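Local coordinates for protein enterochelin esterase (Salmonella enterica subsp. enterica serovar Typhimurium, PDB 3MGA) that probably hydrolyses the ester bonds of ferric enterobactin, the iron-loaded siderophore, which would release iron for use in the cell, at residues Q42-E45 / T46-P49. Numbering follows the deposited sequence.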
loop_
_atom_site.group_PDB
_atom_site.type_symbol
_atom_site.label_atom_id
_atom_site.label_comp_id
_atom_site.label_asym_id
_atom_site.label_seq_id
_atom_site.Cartn_x
_atom_site.Cartn_y
_atom_site.Cartn_z
ATOM N N GLN A 42 23.239 -1.376 23.879
ATOM C CA GLN A 42 23.798 -2.116 25.026
ATOM C C GLN A 42 25.292 -2.460 24.874
ATOM O O GLN A 42 25.804 -3.337 25.572
ATOM C CB GLN A 42 22.977 -3.382 25.302
ATOM C CG GLN A 42 21.485 -3.106 25.510
ATOM C CD GLN A 42 20.674 -4.366 25.763
ATOM O OE1 GLN A 42 20.992 -5.156 26.648
ATOM N NE2 GLN A 42 19.601 -4.539 25.002
ATOM N N GLY A 43 25.978 -1.781 23.955
ATOM C CA GLY A 43 27.420 -1.966 23.757
ATOM C C GLY A 43 27.897 -3.036 22.785
ATOM O O GLY A 43 27.224 -3.359 21.802
ATOM N N ASN A 44 29.086 -3.568 23.075
ATOM C CA ASN A 44 29.726 -4.593 22.249
ATOM C C ASN A 44 29.319 -6.025 22.641
ATOM O O ASN A 44 28.415 -6.212 23.456
ATOM C CB ASN A 44 31.255 -4.409 22.278
ATOM C CG ASN A 44 31.849 -4.539 23.677
ATOM O OD1 ASN A 44 31.244 -5.115 24.580
ATOM N ND2 ASN A 44 33.052 -4.009 23.850
ATOM N N GLU A 45 29.986 -7.018 22.045
ATOM C CA GLU A 45 29.708 -8.446 22.302
ATOM C C GLU A 45 29.556 -8.792 23.786
ATOM O O GLU A 45 28.505 -9.276 24.214
ATOM C CB GLU A 45 30.822 -9.361 21.741
ATOM C CG GLU A 45 31.181 -9.197 20.264
ATOM C CD GLU A 45 32.033 -7.967 19.978
ATOM O OE1 GLU A 45 32.679 -7.443 20.911
ATOM O OE2 GLU A 45 32.070 -7.535 18.806
ATOM N N THR A 46 30.618 -8.541 24.555
ATOM C CA THR A 46 30.664 -8.864 25.988
ATOM C C THR A 46 29.591 -8.194 26.843
ATOM O O THR A 46 29.212 -8.729 27.888
ATOM C CB THR A 46 32.056 -8.534 26.599
ATOM O OG1 THR A 46 32.353 -7.144 26.418
ATOM C CG2 THR A 46 33.145 -9.369 25.942
ATOM N N HIS A 47 29.108 -7.032 26.409
ATOM C CA HIS A 47 28.088 -6.297 27.155
ATOM C C HIS A 47 26.673 -6.579 26.647
ATOM O O HIS A 47 25.808 -6.996 27.421
ATOM C CB HIS A 47 28.385 -4.791 27.123
ATOM C CG HIS A 47 29.657 -4.412 27.822
ATOM N ND1 HIS A 47 30.865 -4.306 27.167
ATOM C CD2 HIS A 47 29.907 -4.124 29.123
ATOM C CE1 HIS A 47 31.805 -3.965 28.032
ATOM N NE2 HIS A 47 31.250 -3.848 29.225
ATOM N N SER A 48 26.444 -6.360 25.352
ATOM C CA SER A 48 25.127 -6.579 24.748
ATOM C C SER A 48 24.737 -8.055 24.601
ATOM O O SER A 48 25.512 -8.856 24.084
ATOM C CB SER A 48 25.063 -5.925 23.368
ATOM O OG SER A 48 23.817 -6.191 22.747
ATOM N N PRO A 49 23.508 -8.406 25.022
ATOM C CA PRO A 49 23.008 -9.768 24.921
ATOM C C PRO A 49 22.278 -10.028 23.598
ATOM O O PRO A 49 21.651 -11.077 23.445
ATOM C CB PRO A 49 22.007 -9.830 26.068
ATOM C CG PRO A 49 21.383 -8.464 26.048
ATOM C CD PRO A 49 22.487 -7.512 25.603
#
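Thr46 OG1 gives a hydrogen bond to Asn44 OD1 at 3.0 Å, standing 36° out of the amide's carbonyl plane; chi1 of 59° swings the hydroxyl back toward Asn44. His47 reaches the same oxygen from the opposite face. Its ND1-H points at Asn44 OD1 over 2.7 Å, nearly straight at 167°, and the acceptor lies close to the imidazole plane, so two side chains grip one amide oxygen, and the in-plane bond would help set the rotation of the ring. The backbone N of His47 adds only weak bonds, to Asn44 OD1 and Asn44 O. Ser48 N makes the firmer backbone bond, 2.7 Å to Asn44 O. Ser48 CB meanwhile packs 3.8 Å from Gln42 CB, and Ser48 OG bonds outside the turn, to Asp40 OD2 and Ile50 N. At Pro49, CD lies 3.0 Å from Gln42 OE1, where the extended glutamine chain runs across the ring. The bond from Ser48 N back to Asn44 O closes an alpha-turn, with roughly helical backbone angles at Glu45, Thr46 and His47, within the surface loop that joins the two antiparallel sheets of the N-terminal E-set-type region: a single alpha-turn whose first residue, Asn44, also accepts from the side chains of Thr46 and His47.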